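Local coordinates for protein MucR Phosphodiesterase (Pseudomonas aeruginosa, PDB 5M1T) that folds as an EAL domain, a magnesium-binding phosphodiesterase module of the TIM-barrel type, and here holds the ligand C2E, at residues L77-P80 against G81-L84; N124-A127 against L128-A131; E156-E159 against S160-M163; L195-L198 against K199-P202. All blocks are in the same frame, centred on the assembly; numbering follows the deposited sequence.

The four contacts follow one another along a single EAL domain, each a place where the chain enters or leaves a helix. Contact 1 turns the chain into helix 84-90, contact 2 caps helix 127-131 after strand 120-124, contact 3 carries strand 153-158 into helix 159-164, and contact 4 ends helix 195-200. Contacts 2 and 3 sit at the C-terminal ends of adjacent parallel strands, centres about 9 Å apart, and share a magnesium ion. Contact 1, centred about 17 Å from contact 2, meets C2E with it. Contact 4, centred about 32 Å from contact 1, touches contact 3 through Met163. Contacts 1 to 3 build the binding site; contact 4 is packing away from it.

Contact 1. Residues L77-P80 against G81-L84. With C2E (9,9'-[(2R,3R,3aS,5S,7aR,9R,10R,10aS,12S,14aR)-3,5,10,12-tetrahydroxy-5,12-dioxidooctahydro-2H,7H-difuro[3,2-d:3',2'-j][1,3,7,9,2,8]tetraoxadiphosphacyclododecine-2,9-diyl]bis(2-amino-1,9-dihydro-6H-purin-6-one)), chain C.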
loop_
_atom_site.group_PDB
_atom_site.type_symbol
_atom_site.label_atom_id
_atom_site.label_comp_id
_atom_site.label_asym_id
_atom_site.label_seq_id
_atom_site.Cartn_x
_atom_site.Cartn_y
_atom_site.Cartn_z
ATOM N N LEU A 77 -16.448 0.051 -26.573
ATOM C CA LEU A 77 -15.376 0.674 -25.814
ATOM C C LEU A 77 -15.822 1.158 -24.441
ATOM O O LEU A 77 -16.484 2.169 -24.314
ATOM C CB LEU A 77 -14.805 1.826 -26.621
ATOM C CG LEU A 77 -13.419 2.236 -26.149
ATOM C CD1 LEU A 77 -12.376 1.239 -26.611
ATOM C CD2 LEU A 77 -13.087 3.623 -26.673
ATOM N N ILE A 78 -15.454 0.424 -23.406
ATOM C CA ILE A 78 -15.886 0.725 -22.046
ATOM C C ILE A 78 -14.825 1.589 -21.349
ATOM O O ILE A 78 -13.595 1.353 -21.472
ATOM C CB ILE A 78 -16.063 -0.581 -21.232
ATOM C CG1 ILE A 78 -17.019 -1.525 -21.938
ATOM C CG2 ILE A 78 -16.565 -0.303 -19.827
ATOM C CD1 ILE A 78 -17.390 -2.763 -21.136
ATOM N N THR A 79 -15.312 2.593 -20.621
ATOM C CA THR A 79 -14.450 3.521 -19.888
ATOM C C THR A 79 -14.188 3.011 -18.487
ATOM O O THR A 79 -14.992 2.308 -17.914
ATOM C CB THR A 79 -15.050 4.958 -19.825
ATOM O OG1 THR A 79 -16.385 4.939 -19.291
ATOM C CG2 THR A 79 -15.058 5.574 -21.240
ATOM N N PRO A 80 -13.050 3.383 -17.918
ATOM C CA PRO A 80 -12.663 2.764 -16.666
ATOM C C PRO A 80 -13.579 3.038 -15.456
ATOM O O PRO A 80 -13.564 2.271 -14.515
ATOM C CB PRO A 80 -11.235 3.268 -16.459
ATOM C CG PRO A 80 -11.132 4.527 -17.232
ATOM C CD PRO A 80 -12.150 4.480 -18.315
ATOM N N GLY A 81 -14.371 4.096 -15.472
ATOM C CA GLY A 81 -15.345 4.316 -14.406
ATOM C C GLY A 81 -16.337 3.169 -14.316
ATOM O O GLY A 81 -16.944 2.934 -13.257
ATOM N N GLN A 82 -16.519 2.450 -15.425
ATOM C CA GLN A 82 -17.485 1.371 -15.483
ATOM C C GLN A 82 -16.937 0.025 -14.982
ATOM O O GLN A 82 -17.702 -0.913 -14.787
ATOM C CB GLN A 82 -18.000 1.211 -16.898
ATOM C CG GLN A 82 -18.739 2.438 -17.407
ATOM C CD GLN A 82 -18.966 2.371 -18.909
ATOM O OE1 GLN A 82 -19.599 1.435 -19.398
ATOM N NE2 GLN A 82 -18.444 3.357 -19.656
ATOM N N PHE A 83 -15.628 -0.082 -14.760
ATOM C CA PHE A 83 -15.047 -1.360 -14.318
ATOM C C PHE A 83 -13.850 -1.290 -13.371
ATOM O O PHE A 83 -13.476 -2.298 -12.804
ATOM C CB PHE A 83 -14.675 -2.227 -15.529
ATOM C CG PHE A 83 -13.566 -1.671 -16.364
ATOM C CD1 PHE A 83 -12.257 -1.950 -16.080
ATOM C CD2 PHE A 83 -13.857 -0.876 -17.459
ATOM C CE1 PHE A 83 -11.235 -1.427 -16.872
ATOM C CE2 PHE A 83 -12.847 -0.323 -18.256
ATOM C CZ PHE A 83 -11.534 -0.608 -17.968
ATOM N N LEU A 84 -13.225 -0.132 -13.181
ATOM C CA LEU A 84 -12.103 -0.067 -12.234
ATOM C C LEU A 84 -12.476 -0.286 -10.761
ATOM O O LEU A 84 -11.651 -0.767 -10.002
ATOM C CB LEU A 84 -11.317 1.239 -12.384
ATOM C CG LEU A 84 -10.306 1.313 -13.535
ATOM C CD1 LEU A 84 -9.590 2.643 -13.483
ATOM C CD2 LEU A 84 -9.267 0.220 -13.449
HETATM P P1 C2E C . -8.461 10.863 -14.151
HETATM O O2P C2E C . -7.112 10.441 -13.638
HETATM O O1P C2E C . -8.996 12.156 -13.572
HETATM O "O5'" C2E C . -8.343 10.982 -15.738
HETATM C "C5'" C2E C . -8.929 12.062 -16.429
HETATM C "C4'" C2E C . -10.327 11.719 -16.893
HETATM O "O4'" C2E C . -10.936 12.916 -17.413
HETATM C "C3'" C2E C . -10.333 10.710 -18.028
HETATM O "O3'" C2E C . -11.517 9.920 -17.932
HETATM C "C2'" C2E C . -10.413 11.563 -19.276
HETATM O "O2'" C2E C . -10.995 10.882 -20.389
HETATM C "C1'" C2E C . -11.325 12.670 -18.766
HETATM N N9 C2E C . -11.223 13.920 -19.517
HETATM C C8 C2E C . -10.102 14.504 -19.970
HETATM N N7 C2E C . -10.405 15.655 -20.610
HETATM C C5 C2E C . -11.734 15.814 -20.552
HETATM C C6 C2E C . -12.699 16.812 -21.025
HETATM O O6 C2E C . -12.300 17.826 -21.641
HETATM N N1 C2E C . -13.996 16.591 -20.758
HETATM C C2 C2E C . -14.425 15.496 -20.090
HETATM N N2 C2E C . -15.747 15.324 -19.856
HETATM N N3 C2E C . -13.591 14.551 -19.621
HETATM C C4 C2E C . -12.267 14.662 -19.833
HETATM P P11 C2E C . -11.447 8.320 -18.074
HETATM O O21 C2E C . -10.490 7.978 -19.205
HETATM O O11 C2E C . -12.814 7.807 -18.378
HETATM O O5A C2E C . -10.868 7.754 -16.696
HETATM C C5A C2E C . -11.595 8.013 -15.491
HETATM C C4A C2E C . -10.731 7.680 -14.294
HETATM O O4A C2E C . -10.315 6.319 -14.335
HETATM C C3A C2E C . -9.432 8.442 -14.278
HETATM O O3A C2E C . -9.581 9.763 -13.786
HETATM C C2A C2E C . -8.562 7.588 -13.392
HETATM O O2A C2E C . -8.843 7.807 -12.017
HETATM C C1A C2E C . -9.019 6.194 -13.740
HETATM N N91 C2E C . -8.049 5.549 -14.672
HETATM C C81 C2E C . -7.973 5.647 -16.016
HETATM N N71 C2E C . -6.963 4.873 -16.498
HETATM C C51 C2E C . -6.393 4.277 -15.437
HETATM C C61 C2E C . -5.276 3.343 -15.210
HETATM O O61 C2E C . -4.596 2.927 -16.173
HETATM N N11 C2E C . -5.014 2.971 -13.945
HETATM C C21 C2E C . -5.734 3.435 -12.900
HETATM N N21 C2E C . -5.427 3.029 -11.656
HETATM N N31 C2E C . -6.769 4.293 -13.026
HETATM C C41 C2E C . -7.110 4.733 -14.251
#
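Pro80 O is gripped by two backbone N-H groups, Phe83 N at 3.1 Å and Leu84 N at 2.8 Å, in the tight turn that feeds the EAL domain's helix 84-90, with Phe83 as N-cap. The two donors use the oxygen differently: Leu84 N lies in the carbonyl plane, whereas Phe83 N stands 66° out of it. One residue earlier, Gln82 N donates to Thr79 O over 2.9 Å, so successive carbonyls close the turn that leads up to the helix.

The Phe83 ring folds back on this turn because its first torsion (66°) sets CG between the backbone N and the carbonyl carbon. Pro80 CA then lies over one ring face, a CH-pi contact 3.9 Å from the centroid of the Phe83 ring. At the edge of the same ring, Ile78 CG2 approaches Phe83 CD2 to 3.6 Å. Phe83 also makes an edge-to-face stack with Trp70 of strand 61-72.

On the ligand side the proline ring and the leucine are pressed together, Pro80 CB lying only 3.5 Å from Leu84 CD1. Both reach C2E: Pro80 CG comes within 3.3 Å of its O5A, and Leu84 CD1 within 3.3 Å of the base atom N31.

Contact 2. Residues N124-A127 against L128-A131; sequences NLSA and LQFA. With MG (magnesium ion), chain D; C2E (9,9'-[(2R,3R,3aS,5S,7aR,9R,10R,10aS,12S,14aR)-3,5,10,12-tetrahydroxy-5,12-dioxidooctahydro-2H,7H-difuro[3,2-d:3',2'-j][1,3,7,9,2,8]tetraoxadiphosphacyclododecine-2,9-diyl]bis(2-amino-1,9-dihydro-6H-purin-6-one)), chain C.
Ser126 and Gln129 exchange hydrogen bonds in a capping box at the start of helix 127-131, each side chain serving the other's backbone N-H. Gln129 OE1 accepts from Ser126 N at 2.7 Å in a nearly straight bond (174°), and Ser126 OG accepts from Gln129 N at 3.1 Å, almost as straight. The serine's first torsion, 75°, brings OG within reach of that N-H by holding it between the backbone N and the carbonyl carbon. The hydroxyl also bonds to Glu88 OE1, while Glu88 OE2 takes Leu128 N, so an outside carboxylate reinforces the cap. Helical bonds from Phe130 N to Ser126 O and from Ala131 N to Ala127 O follow.

Ligand bonds come next. Gln129 OE1 accepts a second hydrogen bond, from C2E N21 at 2.9 Å, the more bent of its two (136°). Water 1 donates to Asn124 O at 2.7 Å and accepts from Gln129 NE2 at 3.0 Å as well as from N11 of the same base.

Metal coordination involves the strand end: Asn124 OD1 binds magnesium at 2.2 Å beside the C2E oxygen O2P at 2.1 Å, with water 2, Glu65, Glu156 and Asp186 completing the six ligands.

Apolar packing lies away from the site, where Phe130 inserts against Val157, Thr161 and helix 166-178.

The Gln129 amide is thus fixed in rotation, its oxygen held by two donors and its nitrogen by the water. The bonds that cap the helix also orient the group that meets the base edge, while the neighbouring strand end holds the magnesium ion, which in turn binds the phosphate oxygen O2P.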
loop_
_atom_site.group_PDB
_atom_site.type_symbol
_atom_site.label_atom_id
_atom_site.label_comp_id
_atom_site.label_asym_id
_atom_site.label_seq_id
_atom_site.Cartn_x
_atom_site.Cartn_y
_atom_site.Cartn_z
ATOM N N ASN A 124 -1.848 6.432 -13.900
ATOM C CA ASN A 124 -2.631 6.548 -12.682
ATOM C C ASN A 124 -2.420 5.397 -11.729
ATOM O O ASN A 124 -2.321 4.242 -12.167
ATOM C CB ASN A 124 -4.101 6.642 -13.039
ATOM C CG ASN A 124 -4.438 7.964 -13.705
ATOM O OD1 ASN A 124 -4.445 9.004 -13.052
ATOM N ND2 ASN A 124 -4.673 7.940 -14.995
ATOM N N LEU A 125 -2.392 5.708 -10.417
ATOM C CA LEU A 125 -2.366 4.676 -9.365
ATOM C C LEU A 125 -3.592 4.777 -8.451
ATOM O O LEU A 125 -3.856 5.804 -7.854
ATOM C CB LEU A 125 -1.097 4.796 -8.527
ATOM C CG LEU A 125 0.257 4.700 -9.268
ATOM C CD1 LEU A 125 1.421 4.910 -8.331
ATOM C CD2 LEU A 125 0.400 3.347 -9.908
ATOM N N SER A 126 -4.340 3.682 -8.362
ATOM C CA SER A 126 -5.447 3.553 -7.420
ATOM C C SER A 126 -4.880 3.491 -6.005
ATOM O O SER A 126 -3.667 3.372 -5.815
ATOM C CB SER A 126 -6.233 2.284 -7.683
ATOM O OG SER A 126 -5.482 1.182 -7.209
ATOM N N ALA A 127 -5.775 3.554 -5.024
ATOM C CA ALA A 127 -5.388 3.456 -3.629
ATOM C C ALA A 127 -4.706 2.108 -3.313
ATOM O O ALA A 127 -3.744 2.047 -2.554
ATOM C CB ALA A 127 -6.615 3.669 -2.749
ATOM N N LEU A 128 -5.187 1.030 -3.903
ATOM C CA LEU A 128 -4.607 -0.285 -3.646
ATOM C C LEU A 128 -3.212 -0.394 -4.304
ATOM O O LEU A 128 -2.276 -0.910 -3.714
ATOM C CB LEU A 128 -5.547 -1.392 -4.150
ATOM C CG LEU A 128 -5.234 -2.846 -3.766
ATOM C CD1 LEU A 128 -6.464 -3.693 -3.985
ATOM C CD2 LEU A 128 -4.133 -3.484 -4.584
ATOM N N GLN A 129 -3.066 0.114 -5.520
ATOM C CA GLN A 129 -1.766 0.085 -6.184
ATOM C C GLN A 129 -0.761 0.925 -5.407
ATOM O O GLN A 129 0.403 0.563 -5.289
ATOM C CB GLN A 129 -1.880 0.631 -7.605
ATOM C CG GLN A 129 -2.744 -0.196 -8.527
ATOM C CD GLN A 129 -3.014 0.530 -9.829
ATOM O OE1 GLN A 129 -3.689 1.570 -9.858
ATOM N NE2 GLN A 129 -2.486 -0.022 -10.934
ATOM N N PHE A 130 -1.202 2.077 -4.899
ATOM C CA PHE A 130 -0.300 2.983 -4.186
ATOM C C PHE A 130 0.218 2.336 -2.893
ATOM O O PHE A 130 1.375 2.555 -2.500
ATOM C CB PHE A 130 -0.985 4.306 -3.883
ATOM C CG PHE A 130 -0.085 5.310 -3.210
ATOM C CD1 PHE A 130 1.007 5.815 -3.876
ATOM C CD2 PHE A 130 -0.343 5.760 -1.929
ATOM C CE1 PHE A 130 1.857 6.716 -3.275
ATOM C CE2 PHE A 130 0.499 6.679 -1.315
ATOM C CZ PHE A 130 1.614 7.155 -1.998
ATOM N N ALA A 131 -0.634 1.531 -2.246
ATOM C CA ALA A 131 -0.307 0.870 -0.988
ATOM C C ALA A 131 0.336 -0.507 -1.178
ATOM O O ALA A 131 0.795 -1.104 -0.196
ATOM C CB ALA A 131 -1.556 0.711 -0.144
HETATM MG MG MG D . -5.118 11.063 -13.625
HETATM P P1 C2E C . -8.461 10.863 -14.151
HETATM O O2P C2E C . -7.112 10.441 -13.638
HETATM O O1P C2E C . -8.996 12.156 -13.572
HETATM O "O5'" C2E C . -8.343 10.982 -15.738
HETATM C "C5'" C2E C . -8.929 12.062 -16.429
HETATM C "C4'" C2E C . -10.327 11.719 -16.893
HETATM O "O4'" C2E C . -10.936 12.916 -17.413
HETATM C "C3'" C2E C . -10.333 10.710 -18.028
HETATM O "O3'" C2E C . -11.517 9.920 -17.932
HETATM C "C2'" C2E C . -10.413 11.563 -19.276
HETATM O "O2'" C2E C . -10.995 10.882 -20.389
HETATM C "C1'" C2E C . -11.325 12.670 -18.766
HETATM N N9 C2E C . -11.223 13.920 -19.517
HETATM C C8 C2E C . -10.102 14.504 -19.970
HETATM N N7 C2E C . -10.405 15.655 -20.610
HETATM C C5 C2E C . -11.734 15.814 -20.552
HETATM C C6 C2E C . -12.699 16.812 -21.025
HETATM O O6 C2E C . -12.300 17.826 -21.641
HETATM N N1 C2E C . -13.996 16.591 -20.758
HETATM C C2 C2E C . -14.425 15.496 -20.090
HETATM N N2 C2E C . -15.747 15.324 -19.856
HETATM N N3 C2E C . -13.591 14.551 -19.621
HETATM C C4 C2E C . -12.267 14.662 -19.833
HETATM P P11 C2E C . -11.447 8.320 -18.074
HETATM O O21 C2E C . -10.490 7.978 -19.205
HETATM O O11 C2E C . -12.814 7.807 -18.378
HETATM O O5A C2E C . -10.868 7.754 -16.696
HETATM C C5A C2E C . -11.595 8.013 -15.491
HETATM C C4A C2E C . -10.731 7.680 -14.294
HETATM O O4A C2E C . -10.315 6.319 -14.335
HETATM C C3A C2E C . -9.432 8.442 -14.278
HETATM O O3A C2E C . -9.581 9.763 -13.786
HETATM C C2A C2E C . -8.562 7.588 -13.392
HETATM O O2A C2E C . -8.843 7.807 -12.017
HETATM C C1A C2E C . -9.019 6.194 -13.740
HETATM N N91 C2E C . -8.049 5.549 -14.672
HETATM C C81 C2E C . -7.973 5.647 -16.016
HETATM N N71 C2E C . -6.963 4.873 -16.498
HETATM C C51 C2E C . -6.393 4.277 -15.437
HETATM C C61 C2E C . -5.276 3.343 -15.210
HETATM O O61 C2E C . -4.596 2.927 -16.173
HETATM N N11 C2E C . -5.014 2.971 -13.945
HETATM C C21 C2E C . -5.734 3.435 -12.900
HETATM N N21 C2E C . -5.427 3.029 -11.656
HETATM N N31 C2E C . -6.769 4.293 -13.026
HETATM C C41 C2E C . -7.110 4.733 -14.251
HETATM O O HOH W 1 -2.474 1.805 -13.349
HETATM O O HOH W 2 -5.814 12.833 -14.659
#

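Contact 3. Residues E156-E159 against S160-M163; sequences EVTE and STAM. With MG (magnesium ion), chain D.
Thr158 O and Glu159 O accept the first helical bonds of helix 159-164, from Ala162 N and Met163 N respectively, each pair 2.9 Å apart. Strand 153-158 ends at Thr158, which is also the N-cap, and the helix begins at Glu159.

The packed side is mostly buried and apolar. Val157 and Ala162 line it, although between them Val157 CG1 and Ala162 CB make just a light contact of 4.5 Å. Glu159 is its polar exception, a buried carboxylate that is satisfied by bonds from Ser193 OG and from the backbone N-H groups of Gly189 and Gly191.

The looser side is hydrated. Water 3 accepts from Thr158 N at 3.1 Å and lies in a hydrogen bond of 2.7 Å with Thr161 OG1, bridging strand end and helix. Thr158 OG1, set between its own N and carbonyl carbon (chi1 61°), stands 3.0 Å from Thr161 OG1, while Ser160 faces solvent.

Before the turn, Glu156 extends its chain so that OE1 binds magnesium at 2.1 Å, and Lys207 forms a salt bridge with OE2. Metal ligands carried near the C-terminal ends of barrel strands, with helices departing just beyond, mark the EAL domain's TIM-barrel site.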
loop_
_atom_site.group_PDB
_atom_site.type_symbol
_atom_site.label_atom_id
_atom_site.label_comp_id
_atom_site.label_asym_id
_atom_site.label_seq_id
_atom_site.Cartn_x
_atom_site.Cartn_y
_atom_site.Cartn_z
ATOM N N GLU A 156 0.583 9.403 -10.987
ATOM C CA GLU A 156 -0.501 10.202 -10.416
ATOM C C GLU A 156 -1.255 9.469 -9.275
ATOM O O GLU A 156 -1.833 8.415 -9.487
ATOM C CB GLU A 156 -1.492 10.593 -11.521
ATOM C CG GLU A 156 -0.887 11.415 -12.664
ATOM C CD GLU A 156 -1.918 11.988 -13.640
ATOM O OE1 GLU A 156 -3.148 11.808 -13.408
ATOM O OE2 GLU A 156 -1.481 12.627 -14.644
ATOM N N VAL A 157 -1.233 10.047 -8.087
ATOM C CA VAL A 157 -1.959 9.539 -6.941
ATOM C C VAL A 157 -2.938 10.643 -6.540
ATOM O O VAL A 157 -2.613 11.851 -6.602
ATOM C CB VAL A 157 -0.999 9.230 -5.769
ATOM C CG1 VAL A 157 -1.730 8.574 -4.620
ATOM C CG2 VAL A 157 0.091 8.276 -6.223
ATOM N N THR A 158 -4.153 10.272 -6.186
ATOM C CA THR A 158 -5.149 11.306 -5.917
ATOM C C THR A 158 -4.832 11.990 -4.582
ATOM O O THR A 158 -4.123 11.433 -3.725
ATOM C CB THR A 158 -6.614 10.772 -5.897
ATOM O OG1 THR A 158 -6.767 9.792 -4.849
ATOM C CG2 THR A 158 -7.032 10.203 -7.287
ATOM N N GLU A 159 -5.364 13.196 -4.419
ATOM C CA GLU A 159 -5.305 13.907 -3.156
ATOM C C GLU A 159 -5.734 13.005 -1.980
ATOM O O GLU A 159 -5.056 12.931 -0.973
ATOM C CB GLU A 159 -6.193 15.164 -3.235
ATOM C CG GLU A 159 -5.933 16.171 -2.111
ATOM C CD GLU A 159 -6.861 17.366 -2.178
ATOM O OE1 GLU A 159 -7.727 17.374 -3.094
ATOM O OE2 GLU A 159 -6.732 18.286 -1.318
ATOM N N SER A 160 -6.851 12.312 -2.134
ATOM C CA SER A 160 -7.403 11.480 -1.055
ATOM C C SER A 160 -6.437 10.389 -0.720
ATOM O O SER A 160 -6.176 10.141 0.444
ATOM C CB SER A 160 -8.699 10.784 -1.487
ATOM O OG SER A 160 -9.573 11.714 -2.084
ATOM N N THR A 161 -5.913 9.744 -1.767
ATOM C CA THR A 161 -5.046 8.585 -1.599
ATOM C C THR A 161 -3.824 9.023 -0.844
ATOM O O THR A 161 -3.407 8.347 0.098
ATOM C CB THR A 161 -4.701 7.946 -2.962
ATOM O OG1 THR A 161 -5.870 7.302 -3.463
ATOM C CG2 THR A 161 -3.573 6.895 -2.846
ATOM N N ALA A 162 -3.263 10.167 -1.232
ATOM C CA ALA A 162 -1.996 10.609 -0.663
ATOM C C ALA A 162 -2.189 11.050 0.771
ATOM O O ALA A 162 -1.337 10.811 1.609
ATOM C CB ALA A 162 -1.397 11.756 -1.483
ATOM N N MET A 163 -3.302 11.710 1.044
ATOM C CA MET A 163 -3.544 12.311 2.368
ATOM C C MET A 163 -4.164 11.319 3.378
ATOM O O MET A 163 -4.166 11.571 4.587
ATOM C CB MET A 163 -4.424 13.549 2.219
ATOM C CG MET A 163 -3.743 14.710 1.485
ATOM S SD MET A 163 -2.364 15.381 2.444
ATOM C CE MET A 163 -1.564 16.486 1.294
HETATM MG MG MG D . -5.118 11.063 -13.625
HETATM O O HOH W 3 -5.127 7.333 -6.075
HETATM O O HOH W 2 -5.814 12.833 -14.659
#

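Contact 4. Residues L195-L198 against K199-P202; sequences LLYL and KRLP
Leu196 and Arg200 lie side by side, one helical turn apart, at the closing turn of helix 195-200 in the beta-alpha-beta unit of strands 182-188 and 205-208. Two conformations make the pair. Leu196 turns CG away from its own backbone N (chi1 -178°), and Arg200 runs extended from CG to NE, so both chains travel the same way. Leu196 CD2 then lies over one face of the guanidinium, 4.2 Å from Arg200 NH2, and Leu196 CD1 is 4.1 Å from the same nitrogen, a loose contact at the helix surface. Both residues also touch a crystal neighbour, which may influence how they settle.

Tyr197 takes little part in this pairing. Its ring centroid is 5.9 Å from Arg200 CZ, at most a weak cation-pi attraction, and its hydroxyl bonds instead to Asp167 OD1. Its ring leans on Ala166, at the start of helix 166-178.

Leu198 and Lys199 turn the other way, towards Leu236 of helix 220-236. The short helix therefore spans two neighbouring helices of the barrel's outer layer, while Met163 packs against Leu198 and Leu201.

Along the backbone, Lys199 N bonds to Leu195 O at 3.1 Å and more weakly to Leu196 O at 3.3 Å, and Arg200 N bonds to Leu196 O at 3.1 Å. Leu201 is the first residue to leave helical geometry, and its N donates the last helical bond, to Tyr197 O at 2.9 Å. With chi1 at -64°, its side chain comes close to that same carbonyl oxygen, Leu201 CG lying 3.1 Å from Tyr197 O.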
loop_
_atom_site.group_PDB
_atom_site.type_symbol
_atom_site.label_atom_id
_atom_site.label_comp_id
_atom_site.label_asym_id
_atom_site.label_seq_id
_atom_site.Cartn_x
_atom_site.Cartn_y
_atom_site.Cartn_z
ATOM N N LEU A 195 -1.608 21.310 4.523
ATOM C CA LEU A 195 -0.586 22.162 3.880
ATOM C C LEU A 195 0.810 21.764 4.290
ATOM O O LEU A 195 1.754 21.859 3.499
ATOM C CB LEU A 195 -0.790 23.643 4.164
ATOM C CG LEU A 195 -1.945 24.311 3.422
ATOM C CD1 LEU A 195 -1.935 25.789 3.720
ATOM C CD2 LEU A 195 -1.859 24.145 1.919
ATOM N N LEU A 196 0.945 21.311 5.526
ATOM C CA LEU A 196 2.232 20.801 5.992
ATOM C C LEU A 196 2.734 19.631 5.143
ATOM O O LEU A 196 3.832 19.672 4.601
ATOM C CB LEU A 196 2.148 20.385 7.453
ATOM C CG LEU A 196 3.469 19.889 8.024
ATOM C CD1 LEU A 196 4.571 20.934 7.800
ATOM C CD2 LEU A 196 3.282 19.559 9.508
ATOM N N TYR A 197 1.924 18.597 5.002
ATOM C CA TYR A 197 2.349 17.436 4.213
ATOM C C TYR A 197 2.318 17.746 2.731
ATOM O O TYR A 197 3.063 17.141 1.958
ATOM C CB TYR A 197 1.505 16.201 4.501
ATOM C CG TYR A 197 1.873 15.532 5.773
ATOM C CD1 TYR A 197 2.963 14.664 5.838
ATOM C CD2 TYR A 197 1.120 15.750 6.920
ATOM C CE1 TYR A 197 3.307 14.034 7.043
ATOM C CE2 TYR A 197 1.432 15.142 8.126
ATOM C CZ TYR A 197 2.524 14.289 8.195
ATOM O OH TYR A 197 2.802 13.701 9.421
ATOM N N LEU A 198 1.473 18.677 2.315
ATOM C CA LEU A 198 1.481 19.062 0.917
ATOM C C LEU A 198 2.853 19.637 0.519
ATOM O O LEU A 198 3.328 19.399 -0.589
ATOM C CB LEU A 198 0.350 20.040 0.631
ATOM C CG LEU A 198 -0.080 20.217 -0.815
ATOM C CD1 LEU A 198 -0.232 18.879 -1.537
ATOM C CD2 LEU A 198 -1.373 21.008 -0.854
ATOM N N LYS A 199 3.507 20.332 1.434
ATOM C CA LYS A 199 4.847 20.875 1.178
ATOM C C LYS A 199 5.925 19.763 1.305
ATOM O O LYS A 199 6.878 19.704 0.519
ATOM C CB LYS A 199 5.097 22.057 2.134
ATOM C CG LYS A 199 6.459 22.725 2.070
ATOM C CD LYS A 199 6.768 23.245 0.680
ATOM C CE LYS A 199 8.269 23.500 0.513
ATOM N NZ LYS A 199 8.593 23.685 -0.925
ATOM N N ARG A 200 5.757 18.866 2.266
ATOM C CA ARG A 200 6.740 17.814 2.486
ATOM C C ARG A 200 6.791 16.769 1.392
ATOM O O ARG A 200 7.842 16.236 1.151
ATOM C CB ARG A 200 6.496 17.098 3.819
ATOM C CG ARG A 200 7.020 17.892 4.992
ATOM C CD ARG A 200 7.383 17.024 6.182
ATOM N NE ARG A 200 7.479 17.888 7.370
ATOM C CZ ARG A 200 7.177 17.523 8.617
ATOM N NH1 ARG A 200 6.736 16.281 8.886
ATOM N NH2 ARG A 200 7.309 18.426 9.592
ATOM N N LEU A 201 5.660 16.470 0.766
ATOM C CA LEU A 201 5.624 15.485 -0.294
ATOM C C LEU A 201 6.467 15.950 -1.486
ATOM O O LEU A 201 6.435 17.114 -1.864
ATOM C CB LEU A 201 4.176 15.196 -0.739
ATOM C CG LEU A 201 3.229 14.564 0.289
ATOM C CD1 LEU A 201 1.831 14.398 -0.278
ATOM C CD2 LEU A 201 3.735 13.231 0.798
ATOM N N PRO A 202 7.225 15.031 -2.087
ATOM C CA PRO A 202 8.060 15.356 -3.261
ATOM C C PRO A 202 7.243 15.301 -4.549
ATOM O O PRO A 202 7.639 14.645 -5.522
ATOM C CB PRO A 202 9.128 14.252 -3.256
ATOM C CG PRO A 202 8.441 13.090 -2.620
ATOM C CD PRO A 202 7.360 13.621 -1.692
#